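Local coordinates for protein putative surface-anchored fimbrial subunit (Corynebacterium diphtheriae, PDB 3HR6) that serves as the major pilin SpaA, forming the shaft of surface pili from tandem Ig-like modules stabilised by isopeptide and disulfide bonds, at residues T150-D155 / N166-V171; G160-E165 / S365-G370; D191-E196 / V254-P259; S303-Q308 / L414-S419. All blocks are in the same frame, centred on the assembly; numbering follows the deposited sequence. Where two conformers were deposited one is given.

Contact 1. Residues T150-D155 / N166-V171; sequences TAVDPD and NVKYRV. With CA (calcium ion), chain B.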
loop_
_atom_site.group_PDB
_atom_site.type_symbol
_atom_site.label_atom_id
_atom_site.label_comp_id
_atom_site.label_asym_id
_atom_site.label_seq_id
_atom_site.Cartn_x
_atom_site.Cartn_y
_atom_site.Cartn_z
ATOM N N THR A 150 0.941 -9.223 1.352
ATOM C CA THR A 150 0.104 -10.404 1.335
ATOM C C THR A 150 -0.926 -10.383 2.452
ATOM O O THR A 150 -0.806 -9.629 3.419
ATOM C CB THR A 150 0.951 -11.647 1.436
ATOM O OG1 THR A 150 1.773 -11.615 2.635
ATOM C CG2 THR A 150 1.783 -11.841 0.152
ATOM N N ALA A 151 -1.910 -11.252 2.320
ATOM C CA ALA A 151 -2.945 -11.476 3.338
ATOM C C ALA A 151 -2.819 -12.901 3.834
ATOM O O ALA A 151 -2.443 -13.801 3.093
ATOM C CB ALA A 151 -4.336 -11.248 2.784
ATOM N N VAL A 152 -3.070 -13.067 5.131
ATOM C CA VAL A 152 -2.956 -14.327 5.827
ATOM C C VAL A 152 -4.243 -14.485 6.659
ATOM O O VAL A 152 -4.766 -13.516 7.162
ATOM C CB VAL A 152 -1.729 -14.291 6.753
ATOM C CG1 VAL A 152 -1.695 -15.473 7.667
ATOM C CG2 VAL A 152 -0.453 -14.203 5.864
ATOM N N ASP A 153 -4.771 -15.703 6.746
ATOM C CA ASP A 153 -5.870 -15.982 7.671
ATOM C C ASP A 153 -5.228 -16.231 9.052
ATOM O O ASP A 153 -4.484 -17.224 9.268
ATOM C CB ASP A 153 -6.649 -17.221 7.242
ATOM C CG ASP A 153 -7.818 -17.506 8.150
ATOM O OD1 ASP A 153 -8.083 -16.672 9.053
ATOM O OD2 ASP A 153 -8.487 -18.547 7.933
ATOM N N PRO A 154 -5.490 -15.338 10.018
ATOM C CA PRO A 154 -4.817 -15.484 11.326
ATOM C C PRO A 154 -5.436 -16.521 12.244
ATOM O O PRO A 154 -4.865 -16.826 13.318
ATOM C CB PRO A 154 -4.987 -14.093 11.955
ATOM C CG PRO A 154 -6.171 -13.566 11.356
ATOM C CD PRO A 154 -6.235 -14.090 9.952
ATOM N N ASP A 155 -6.604 -17.029 11.879
ATOM C CA ASP A 155 -7.305 -18.014 12.673
ATOM C C ASP A 155 -7.957 -19.015 11.725
ATOM O O ASP A 155 -8.822 -18.645 10.947
ATOM C CB ASP A 155 -8.313 -17.300 13.533
ATOM C CG ASP A 155 -8.992 -18.202 14.510
ATOM O OD1 ASP A 155 -9.843 -18.979 14.090
ATOM O OD2 ASP A 155 -8.679 -18.121 15.698
ATOM N N ASN A 166 -11.081 -11.723 11.700
ATOM C CA ASN A 166 -9.956 -10.876 11.411
ATOM C C ASN A 166 -9.148 -11.334 10.204
ATOM O O ASN A 166 -8.992 -12.515 9.938
ATOM C CB ASN A 166 -9.029 -10.815 12.603
ATOM C CG ASN A 166 -9.711 -10.310 13.844
ATOM O OD1 ASN A 166 -10.346 -9.258 13.848
ATOM N ND2 ASN A 166 -9.618 -11.087 14.920
ATOM N N VAL A 167 -8.652 -10.336 9.483
ATOM C CA VAL A 167 -7.664 -10.514 8.437
ATOM C C VAL A 167 -6.321 -10.164 9.024
ATOM O O VAL A 167 -6.225 -9.373 9.967
ATOM C CB VAL A 167 -7.987 -9.653 7.190
ATOM C CG1 VAL A 167 -8.037 -8.088 7.504
ATOM C CG2 VAL A 167 -7.023 -9.978 5.991
ATOM N N LYS A 168 -5.283 -10.724 8.439
ATOM C CA LYS A 168 -3.910 -10.351 8.754
ATOM C C LYS A 168 -3.216 -9.967 7.459
ATOM O O LYS A 168 -3.406 -10.602 6.433
ATOM C CB LYS A 168 -3.192 -11.518 9.404
ATOM C CG LYS A 168 -1.728 -11.269 9.761
ATOM C CD LYS A 168 -1.254 -12.352 10.706
ATOM C CE LYS A 168 0.192 -12.362 10.887
ATOM N NZ LYS A 168 0.598 -13.488 11.781
ATOM N N TYR A 169 -2.463 -8.881 7.501
ATOM C CA TYR A 169 -1.638 -8.459 6.385
ATOM C C TYR A 169 -0.184 -8.461 6.757
ATOM O O TYR A 169 0.180 -8.247 7.895
ATOM C CB TYR A 169 -2.022 -7.087 5.915
ATOM C CG TYR A 169 -3.360 -6.989 5.284
ATOM C CD1 TYR A 169 -3.663 -7.706 4.138
ATOM C CD2 TYR A 169 -4.336 -6.200 5.829
ATOM C CE1 TYR A 169 -4.954 -7.600 3.547
ATOM C CE2 TYR A 169 -5.571 -6.071 5.259
ATOM C CZ TYR A 169 -5.875 -6.795 4.128
ATOM O OH TYR A 169 -7.156 -6.621 3.654
ATOM N N ARG A 170 0.641 -8.713 5.765
ATOM C CA ARG A 170 2.091 -8.763 5.887
ATOM C C ARG A 170 2.647 -7.925 4.748
ATOM O O ARG A 170 2.306 -8.132 3.577
ATOM C CB ARG A 170 2.588 -10.186 5.772
ATOM C CG ARG A 170 4.061 -10.325 5.845
ATOM C CD ARG A 170 4.449 -11.728 5.527
ATOM N NE ARG A 170 5.834 -12.005 5.850
ATOM C CZ ARG A 170 6.865 -11.845 5.034
ATOM N NH1 ARG A 170 6.695 -11.397 3.792
ATOM N NH2 ARG A 170 8.103 -12.159 5.469
ATOM N N VAL A 171 3.471 -6.952 5.109
ATOM C CA VAL A 171 4.102 -6.042 4.176
ATOM C C VAL A 171 5.611 -6.155 4.310
ATOM O O VAL A 171 6.206 -5.804 5.370
ATOM C CB VAL A 171 3.698 -4.560 4.413
ATOM C CG1 VAL A 171 4.457 -3.619 3.390
ATOM C CG2 VAL A 171 2.202 -4.380 4.303
HETATM CA CA CA B . -10.289 -17.568 9.626
HETATM O O HOH W 1 4.280 -10.291 2.302
HETATM O O HOH W 2 -11.369 -18.455 11.832
HETATM O O HOH W 3 -9.846 -15.326 10.936
#
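T150-V152 pairs antiparallel with K168-R170, the short strand axes approaching to 4.6 Å. T150 and R170 exchange backbone bonds in both directions, as do V152 and K168, while A151 and Y169 between them form a non-hydrogen-bonded pair. K168 N to V152 O is the longest of the four bonds, at 3.1 Å, with an N-H...O angle of 141°; beyond it the 150-155 segment leaves the ladder. On the face shared by T150, V152, K168 and R170, the side chains of T150 and R170 run alongside each other, T150 OG1 lying 3.5 Å from R170 CB. The extended arginine (CG anti to N, chi1 178°) brings NH1 to a water that also meets T150 OG1 and R170 O. Across the sheet, A151 CB approaches Y169 CE1 at 3.8 Å, while T150 O sits at the edge of the tyrosine ring, near its plane. P154 continues the packing past the last pair, placing CD 3.2 Å from N166 O. D153 grips the calcium ion through both carboxylate oxygens, OD1 at 2.5 Å and OD2 at 2.7 Å. OD1 also receives D155 N from above the carboxylate plane, forming an Asx turn that probably helps present D155 O, a further ligand, to the metal. The strand pair thus opens into a calcium-binding loop at the end of an Ig-like module's sheet, completed by Q158, G160 and E165.

Contact 2. Residues G160-E165 / S365-G370; sequences GFSVGE and SGIHLG. With CA (calcium ion), chain B.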
loop_
_atom_site.group_PDB
_atom_site.type_symbol
_atom_site.label_atom_id
_atom_site.label_comp_id
_atom_site.label_asym_id
_atom_site.label_seq_id
_atom_site.Cartn_x
_atom_site.Cartn_y
_atom_site.Cartn_z
ATOM N N GLY A 160 -10.563 -18.544 5.783
ATOM C CA GLY A 160 -10.662 -17.186 5.334
ATOM C C GLY A 160 -10.932 -16.189 6.412
ATOM O O GLY A 160 -10.832 -16.494 7.649
ATOM N N PHE A 161 -11.348 -14.997 5.962
ATOM C CA PHE A 161 -11.667 -13.891 6.860
ATOM C C PHE A 161 -12.945 -13.243 6.382
ATOM O O PHE A 161 -13.005 -12.083 5.987
ATOM C CB PHE A 161 -10.519 -12.875 7.023
ATOM C CG PHE A 161 -9.633 -12.718 5.813
ATOM C CD1 PHE A 161 -9.931 -11.791 4.818
ATOM C CD2 PHE A 161 -8.466 -13.467 5.693
ATOM C CE1 PHE A 161 -9.102 -11.645 3.731
ATOM C CE2 PHE A 161 -7.648 -13.289 4.606
ATOM C CZ PHE A 161 -7.996 -12.411 3.606
ATOM N N SER A 162 -14.016 -14.027 6.461
ATOM C CA SER A 162 -15.344 -13.502 6.191
ATOM C C SER A 162 -15.677 -12.402 7.236
ATOM O O SER A 162 -15.039 -12.289 8.318
ATOM C CB SER A 162 -16.345 -14.642 6.295
ATOM O OG SER A 162 -16.323 -15.499 5.178
ATOM N N VAL A 163 -16.654 -11.586 6.937
ATOM C CA VAL A 163 -17.105 -10.559 7.858
ATOM C C VAL A 163 -17.350 -11.204 9.225
ATOM O O VAL A 163 -18.008 -12.234 9.342
ATOM C CB VAL A 163 -18.422 -9.857 7.322
ATOM C CG1 VAL A 163 -19.033 -8.940 8.403
ATOM C CG2 VAL A 163 -18.078 -9.089 6.034
ATOM N N GLY A 164 -16.752 -10.633 10.246
ATOM C CA GLY A 164 -16.913 -11.101 11.597
ATOM C C GLY A 164 -15.651 -11.755 12.123
ATOM O O GLY A 164 -15.552 -12.039 13.320
ATOM N N GLU A 165 -14.699 -11.972 11.232
ATOM C CA GLU A 165 -13.382 -12.466 11.604
ATOM C C GLU A 165 -12.303 -11.407 11.298
ATOM O O GLU A 165 -12.560 -10.360 10.729
ATOM C CB GLU A 165 -13.073 -13.719 10.772
ATOM C CG GLU A 165 -14.028 -14.898 11.028
ATOM C CD GLU A 165 -13.296 -16.238 11.022
ATOM O OE1 GLU A 165 -12.592 -16.550 10.059
ATOM O OE2 GLU A 165 -13.455 -16.993 11.990
ATOM N N SER A 365 -24.328 -12.563 3.686
ATOM C CA SER A 365 -23.385 -11.587 3.129
ATOM C C SER A 365 -22.012 -11.732 3.743
ATOM O O SER A 365 -21.857 -12.267 4.843
ATOM C CB SER A 365 -23.844 -10.137 3.385
ATOM O OG SER A 365 -25.190 -9.901 3.013
ATOM N N GLY A 366 -21.015 -11.208 3.045
ATOM C CA GLY A 366 -19.678 -11.146 3.583
ATOM C C GLY A 366 -18.863 -12.404 3.668
ATOM O O GLY A 366 -17.965 -12.567 4.540
ATOM N N ILE A 367 -19.121 -13.293 2.722
ATOM C CA ILE A 367 -18.425 -14.518 2.570
ATOM C C ILE A 367 -17.106 -14.224 1.852
ATOM O O ILE A 367 -17.112 -13.865 0.668
ATOM C CB ILE A 367 -19.223 -15.563 1.757
ATOM C CG1 ILE A 367 -20.602 -15.850 2.398
ATOM C CG2 ILE A 367 -18.425 -16.813 1.675
ATOM C CD1 ILE A 367 -21.631 -16.497 1.454
ATOM N N HIS A 368 -15.991 -14.407 2.553
ATOM C CA HIS A 368 -14.674 -14.237 1.931
ATOM C C HIS A 368 -14.364 -15.493 1.150
ATOM O O HIS A 368 -14.261 -16.593 1.696
ATOM C CB HIS A 368 -13.610 -13.968 2.995
ATOM C CG HIS A 368 -12.212 -14.054 2.468
ATOM N ND1 HIS A 368 -11.175 -14.705 3.132
ATOM C CD2 HIS A 368 -11.672 -13.581 1.318
ATOM C CE1 HIS A 368 -10.068 -14.593 2.430
ATOM N NE2 HIS A 368 -10.351 -13.957 1.298
ATOM N N LEU A 369 -14.208 -15.359 -0.156
ATOM C CA LEU A 369 -14.000 -16.489 -1.030
ATOM C C LEU A 369 -12.546 -16.849 -1.282
ATOM O O LEU A 369 -12.196 -18.002 -1.395
ATOM C CB LEU A 369 -14.677 -16.183 -2.358
ATOM C CG LEU A 369 -16.167 -16.004 -2.279
ATOM C CD1 LEU A 369 -16.647 -15.509 -3.624
ATOM C CD2 LEU A 369 -16.864 -17.323 -1.974
ATOM N N GLY A 370 -11.698 -15.822 -1.342
ATOM C CA GLY A 370 -10.297 -16.027 -1.659
ATOM C C GLY A 370 -9.592 -14.714 -1.885
ATOM O O GLY A 370 -10.221 -13.663 -1.769
HETATM CA CA CA B . -10.289 -17.568 9.626
HETATM O O HOH W 4 -14.237 -17.023 4.451
HETATM O O HOH W 2 -11.369 -18.455 11.832
HETATM O O HOH W 3 -9.846 -15.326 10.936
#
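S162 and V163 run along G366-H368 of strand 361-375, with CA atoms of S162 and H368 4.4 Å apart and V163 N bonded to G366 O. The first segment is the closing half of the calcium loop, ending in a type II beta turn from S162 to E165; the second lies 200 residues further on, so the docked loop probably joins two Ig-like modules. H368 dominates the contact. The imidazole, swung by a chi1 of 169° to lie opposite the backbone N, reaches across to accept a hydrogen bond from F161 N at ND1, 2.9 Å away, the donor tilted 21° from the ring plane. The rings of F161 and H368 stack face to face, centroids 3.8 Å apart and planes at 18°, with H368 CE1 over the centre of the phenyl ring. Because ND1 accepts, the imidazole proton is probably on NE2, which meets T371 OG1 and, weakly, G370 O. V163 CG2 rests on the bare CA of G366 at 3.6 Å. G160 O and E165 OE1, in the same segment as F161, bind the calcium ion. S162 OG, lying beside its own backbone N, accepts a hydrogen bond from H368 N at 2.9 Å and shares a water with H368 O.

Contact 3. Residues D191-E196 / V254-P259; sequences DKLPAE and VEFEAP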
loop_
_atom_site.group_PDB
_atom_site.type_symbol
_atom_site.label_atom_id
_atom_site.label_comp_id
_atom_site.label_asym_id
_atom_site.label_seq_id
_atom_site.Cartn_x
_atom_site.Cartn_y
_atom_site.Cartn_z
ATOM N N ASP A 191 -0.099 2.334 5.673
ATOM C CA ASP A 191 -1.122 1.495 5.026
ATOM C C ASP A 191 -2.455 2.092 5.348
ATOM O O ASP A 191 -2.828 2.177 6.524
ATOM C CB ASP A 191 -0.993 0.046 5.536
ATOM C CG ASP A 191 -1.879 -0.935 4.783
ATOM O OD1 ASP A 191 -3.026 -0.543 4.411
ATOM O OD2 ASP A 191 -1.416 -2.048 4.558
ATOM N N LYS A 192 -3.175 2.560 4.324
ATOM C CA LYS A 192 -4.508 3.114 4.526
ATOM C C LYS A 192 -5.438 1.951 4.319
ATOM O O LYS A 192 -5.681 1.527 3.173
ATOM C CB LYS A 192 -4.821 4.273 3.560
ATOM C CG LYS A 192 -6.127 5.012 3.812
ATOM C CD LYS A 192 -6.187 6.194 2.793
ATOM C CE LYS A 192 -7.321 7.131 3.006
ATOM N NZ LYS A 192 -7.259 8.164 1.950
ATOM N N LEU A 193 -5.881 1.382 5.426
ATOM C CA LEU A 193 -6.681 0.191 5.388
ATOM C C LEU A 193 -7.947 0.459 4.573
ATOM O O LEU A 193 -8.493 1.539 4.639
ATOM C CB LEU A 193 -7.069 -0.260 6.790
ATOM C CG LEU A 193 -6.013 -1.011 7.651
ATOM C CD1 LEU A 193 -4.784 -0.174 7.917
ATOM C CD2 LEU A 193 -6.623 -1.458 8.961
ATOM N N PRO A 194 -8.433 -0.586 3.883
ATOM C CA PRO A 194 -9.754 -0.389 3.279
ATOM C C PRO A 194 -10.842 -0.084 4.309
ATOM O O PRO A 194 -10.749 -0.485 5.469
ATOM C CB PRO A 194 -10.024 -1.717 2.563
ATOM C CG PRO A 194 -9.202 -2.714 3.227
ATOM C CD PRO A 194 -7.973 -1.975 3.814
ATOM N N ALA A 195 -11.903 0.603 3.897
ATOM C CA ALA A 195 -12.931 1.026 4.829
ATOM C C ALA A 195 -13.684 -0.075 5.515
ATOM O O ALA A 195 -14.248 0.159 6.554
ATOM C CB ALA A 195 -13.936 1.949 4.148
ATOM N N GLU A 196 -13.683 -1.278 4.956
ATOM C CA GLU A 196 -14.389 -2.379 5.530
ATOM C C GLU A 196 -13.686 -2.973 6.768
ATOM O O GLU A 196 -14.226 -3.885 7.405
ATOM C CB GLU A 196 -14.604 -3.430 4.465
ATOM C CG GLU A 196 -15.456 -2.881 3.306
ATOM C CD GLU A 196 -14.655 -2.280 2.139
ATOM O OE1 GLU A 196 -13.433 -2.269 2.177
ATOM O OE2 GLU A 196 -15.256 -1.811 1.117
ATOM N N VAL A 254 6.297 -5.637 8.332
ATOM C CA VAL A 254 5.228 -5.160 9.174
ATOM C C VAL A 254 4.101 -6.150 9.015
ATOM O O VAL A 254 3.671 -6.454 7.874
ATOM C CB VAL A 254 4.773 -3.758 8.746
ATOM C CG1 VAL A 254 3.541 -3.269 9.562
ATOM C CG2 VAL A 254 5.962 -2.799 8.854
ATOM N N GLU A 255 3.614 -6.673 10.140
ATOM C CA GLU A 255 2.405 -7.474 10.138
ATOM C C GLU A 255 1.382 -6.907 11.061
ATOM O O GLU A 255 1.717 -6.338 12.074
ATOM C CB GLU A 255 2.681 -8.912 10.542
ATOM C CG GLU A 255 3.488 -9.635 9.502
ATOM C CD GLU A 255 3.607 -11.125 9.821
ATOM O OE1 GLU A 255 3.620 -11.506 11.016
ATOM O OE2 GLU A 255 3.655 -11.912 8.858
ATOM N N PHE A 256 0.116 -7.027 10.678
ATOM C CA PHE A 256 -0.964 -6.623 11.555
ATOM C C PHE A 256 -2.252 -7.361 11.236
ATOM O O PHE A 256 -2.432 -7.879 10.132
ATOM C CB PHE A 256 -1.159 -5.098 11.469
ATOM C CG PHE A 256 -1.630 -4.597 10.137
ATOM C CD1 PHE A 256 -2.963 -4.352 9.883
ATOM C CD2 PHE A 256 -0.699 -4.338 9.111
ATOM C CE1 PHE A 256 -3.364 -3.872 8.621
ATOM C CE2 PHE A 256 -1.105 -3.878 7.850
ATOM C CZ PHE A 256 -2.429 -3.619 7.628
ATOM N N GLU A 257 -3.131 -7.368 12.233
ATOM C CA GLU A 257 -4.470 -7.902 12.086
ATOM C C GLU A 257 -5.499 -6.764 12.205
ATOM O O GLU A 257 -5.268 -5.765 12.885
ATOM C CB GLU A 257 -4.771 -8.967 13.125
ATOM C CG GLU A 257 -3.959 -10.215 12.995
ATOM C CD GLU A 257 -4.452 -11.339 13.901
ATOM O OE1 GLU A 257 -5.648 -11.336 14.263
ATOM O OE2 GLU A 257 -3.647 -12.227 14.248
ATOM N N ALA A 258 -6.613 -6.929 11.506
ATOM C CA ALA A 258 -7.748 -6.031 11.700
ATOM C C ALA A 258 -9.051 -6.772 11.486
ATOM O O ALA A 258 -9.091 -7.726 10.714
ATOM C CB ALA A 258 -7.657 -4.868 10.740
ATOM N N PRO A 259 -10.121 -6.305 12.148
ATOM C CA PRO A 259 -11.414 -6.965 11.959
ATOM C C PRO A 259 -12.075 -6.635 10.621
ATOM O O PRO A 259 -12.106 -5.484 10.174
ATOM C CB PRO A 259 -12.232 -6.489 13.152
ATOM C CG PRO A 259 -11.635 -5.303 13.620
ATOM C CD PRO A 259 -10.152 -5.362 13.262
#
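F256 turns its ring toward the D191-L193 corner, its CG lodged between backbone N and carbonyl carbon (chi1 66°), and this rotation aims CZ and CE1 across the gap. D191 meets the ring at its edge: OD2 lies near the ring plane, 3.6 Å from F256 CZ, and the carboxylate stands almost perpendicular to the phenyl group, at 86°. This edge-on approach probably sets the oxygen against the slightly electropositive rim of the ring and not against its face. L193, with CG set beside its own backbone N (chi1 -78°), slides past F256 in the opposite direction; its CG is 4.0 Å from F256 CE1. The branch CD2 continues to A258 CB, also at 4.0 Å. The contact thus lies between the two sheets of a beta sandwich, in the interior of an Ig-like module, where strand 187-192 belongs to one sheet and strand 251-259 to the other. D191 OD2 is hydrogen-bonded to K149 NZ, and D191 also lies close to N271; this grouping is consistent with the Lys-Asn isopeptide site, with its neighbouring acid, of related pilin modules. L232 packs on F256 as well. Further along, E196 O is bonded to T261 OG1.

Contact 4. Residues S303-Q308 / L414-S419; sequences SSKFGQ and LEANES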
loop_
_atom_site.group_PDB
_atom_site.type_symbol
_atom_site.label_atom_id
_atom_site.label_comp_id
_atom_site.label_asym_id
_atom_site.label_seq_id
_atom_site.Cartn_x
_atom_site.Cartn_y
_atom_site.Cartn_z
ATOM N N SER A 303 -6.043 -8.215 -3.122
ATOM C CA SER A 303 -7.487 -8.078 -3.301
ATOM C C SER A 303 -8.203 -9.357 -2.888
ATOM O O SER A 303 -8.036 -10.408 -3.491
ATOM C CB SER A 303 -7.841 -7.722 -4.732
ATOM O OG SER A 303 -9.272 -7.589 -4.959
ATOM N N SER A 304 -8.966 -9.268 -1.812
ATOM C CA SER A 304 -9.726 -10.406 -1.313
ATOM C C SER A 304 -11.145 -10.305 -1.814
ATOM O O SER A 304 -11.740 -9.241 -1.773
ATOM C CB SER A 304 -9.681 -10.424 0.209
ATOM O OG SER A 304 -8.331 -10.619 0.626
ATOM N N LYS A 305 -11.676 -11.411 -2.327
ATOM C CA LYS A 305 -12.925 -11.402 -3.060
ATOM C C LYS A 305 -14.050 -11.934 -2.181
ATOM O O LYS A 305 -13.886 -12.952 -1.539
ATOM C CB LYS A 305 -12.764 -12.298 -4.278
ATOM C CG LYS A 305 -11.491 -12.049 -5.089
ATOM C CD LYS A 305 -11.441 -10.634 -5.649
ATOM C CE LYS A 305 -10.222 -10.473 -6.540
ATOM N NZ LYS A 305 -10.139 -9.129 -7.159
ATOM N N PHE A 306 -15.183 -11.242 -2.219
ATOM C CA PHE A 306 -16.304 -11.566 -1.349
ATOM C C PHE A 306 -17.505 -11.918 -2.167
ATOM O O PHE A 306 -17.648 -11.538 -3.323
ATOM C CB PHE A 306 -16.622 -10.417 -0.388
ATOM C CG PHE A 306 -15.686 -10.360 0.791
ATOM C CD1 PHE A 306 -14.354 -9.979 0.629
ATOM C CD2 PHE A 306 -16.113 -10.751 2.041
ATOM C CE1 PHE A 306 -13.489 -9.964 1.726
ATOM C CE2 PHE A 306 -15.253 -10.716 3.128
ATOM C CZ PHE A 306 -13.942 -10.349 2.973
ATOM N N GLY A 307 -18.388 -12.685 -1.522
ATOM C CA GLY A 307 -19.637 -13.089 -2.170
ATOM C C GLY A 307 -20.797 -13.085 -1.206
ATOM O O GLY A 307 -20.649 -12.918 -0.004
ATOM N N GLN A 308 -21.969 -13.210 -1.768
ATOM C CA GLN A 308 -23.223 -13.072 -1.026
ATOM C C GLN A 308 -24.259 -14.021 -1.636
ATOM O O GLN A 308 -24.427 -14.059 -2.835
ATOM C CB GLN A 308 -23.718 -11.643 -1.217
ATOM C CG GLN A 308 -25.056 -11.347 -0.641
ATOM C CD GLN A 308 -25.357 -9.872 -0.700
ATOM O OE1 GLN A 308 -25.085 -9.154 0.269
ATOM N NE2 GLN A 308 -25.913 -9.409 -1.831
ATOM N N LEU A 414 -20.730 -20.627 -5.495
ATOM C CA LEU A 414 -20.260 -19.315 -5.115
ATOM C C LEU A 414 -18.762 -19.365 -5.031
ATOM O O LEU A 414 -18.223 -19.925 -4.096
ATOM C CB LEU A 414 -20.855 -18.933 -3.756
ATOM C CG LEU A 414 -20.716 -17.440 -3.496
ATOM C CD1 LEU A 414 -21.821 -16.663 -4.273
ATOM C CD2 LEU A 414 -20.720 -17.185 -2.011
ATOM N N GLU A 415 -18.089 -18.769 -6.005
ATOM C CA GLU A 415 -16.637 -18.821 -6.049
ATOM C C GLU A 415 -16.115 -17.604 -6.794
ATOM O O GLU A 415 -16.843 -16.949 -7.567
ATOM C CB GLU A 415 -16.150 -20.120 -6.689
ATOM C CG GLU A 415 -16.399 -20.206 -8.145
ATOM C CD GLU A 415 -15.883 -21.504 -8.743
ATOM O OE1 GLU A 415 -16.095 -22.589 -8.131
ATOM O OE2 GLU A 415 -15.294 -21.417 -9.852
ATOM N N ALA A 416 -14.843 -17.314 -6.599
ATOM C CA ALA A 416 -14.199 -16.199 -7.257
ATOM C C ALA A 416 -12.936 -16.703 -7.899
ATOM O O ALA A 416 -12.555 -17.861 -7.741
ATOM C CB ALA A 416 -13.887 -15.078 -6.242
ATOM N N ASN A 417 -12.293 -15.833 -8.654
ATOM C CA ASN A 417 -11.039 -16.172 -9.289
ATOM C C ASN A 417 -10.234 -14.894 -9.488
ATOM O O ASN A 417 -10.654 -13.814 -9.059
ATOM C CB ASN A 417 -11.318 -16.922 -10.588
ATOM C CG ASN A 417 -12.130 -16.115 -11.551
ATOM O OD1 ASN A 417 -11.682 -15.056 -12.001
ATOM N ND2 ASN A 417 -13.334 -16.600 -11.874
ATOM N N GLU A 418 -9.078 -15.015 -10.159
ATOM C CA GLU A 418 -8.217 -13.858 -10.347
ATOM C C GLU A 418 -8.856 -12.691 -11.091
ATOM O O GLU A 418 -8.479 -11.555 -10.857
ATOM C CB GLU A 418 -6.900 -14.258 -11.039
ATOM C CG GLU A 418 -7.059 -14.692 -12.487
ATOM C CD GLU A 418 -5.865 -15.507 -13.030
ATOM O OE1 GLU A 418 -5.000 -15.948 -12.242
ATOM O OE2 GLU A 418 -5.798 -15.695 -14.255
ATOM N N SER A 419 -9.826 -12.965 -11.937
ATOM C CA SER A 419 -10.529 -11.907 -12.661
ATOM C C SER A 419 -11.679 -11.240 -11.914
ATOM O O SER A 419 -12.195 -10.229 -12.388
ATOM C CB SER A 419 -11.048 -12.401 -14.001
ATOM O OG SER A 419 -12.299 -13.089 -13.913
#
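K305 lays the base of its side chain on A416, with K305 CB 3.6 Å from A416 CB and K305 CG following at 4.0 Å. The lysine chain bends at chi2 (-61°) and then runs extended, which carries its amine along its own strand to S303 OG at 2.8 Å; T420 O is a second partner of NZ, from the loop beyond S419. The two segments run roughly antiparallel here, with end-to-end directions 165° apart, but their CA atoms stay 6.5 Å apart at K305 and A416, so backbone does not pair with backbone, and side chains bridge the gap. Strand 302-315 and the loop leading to strand 424-432 face each other in this way within the C-terminal part of the chain, probably its last Ig-like module. L414, whose CG is anti to N, spreads its two methyls over the backbone of G307 and Q308: CD2 comes to 4.2 Å from G307 C, and CD1 to 4.0 Å from Q308 O. The absence of a side chain on G307 lets the leucine settle this close. I367 lies on L414 too. Further along the loop, N417 OD1 accepts hydrogen bonds from S419 N and S419 OG in its carbonyl plane, shaping an Asx turn.

In the fold
Contacts 1 and 2 share the calcium ion and two of its waters: D153 and D155 come from the first, G160 and E165 from the second, and Q158 completes the protein ligands. Their centres are 12 Å apart, and F161 CE1 packs on V167 CG2 at 3.5 Å. Contact 3 adjoins contact 1 through the neighbouring strands 166-174 and 251-259, where Y169 N reaches F256 O at 2.8 Å; its P259 side chain is about 12 Å from the calcium ion. Contact 4 adjoins contact 2, with G370 O 2.7 Å from K305 N. The calcium loop thus sits between the sheet holding 150-152, 166-171 and 254-259 and the strands of 303-308 and 365-370.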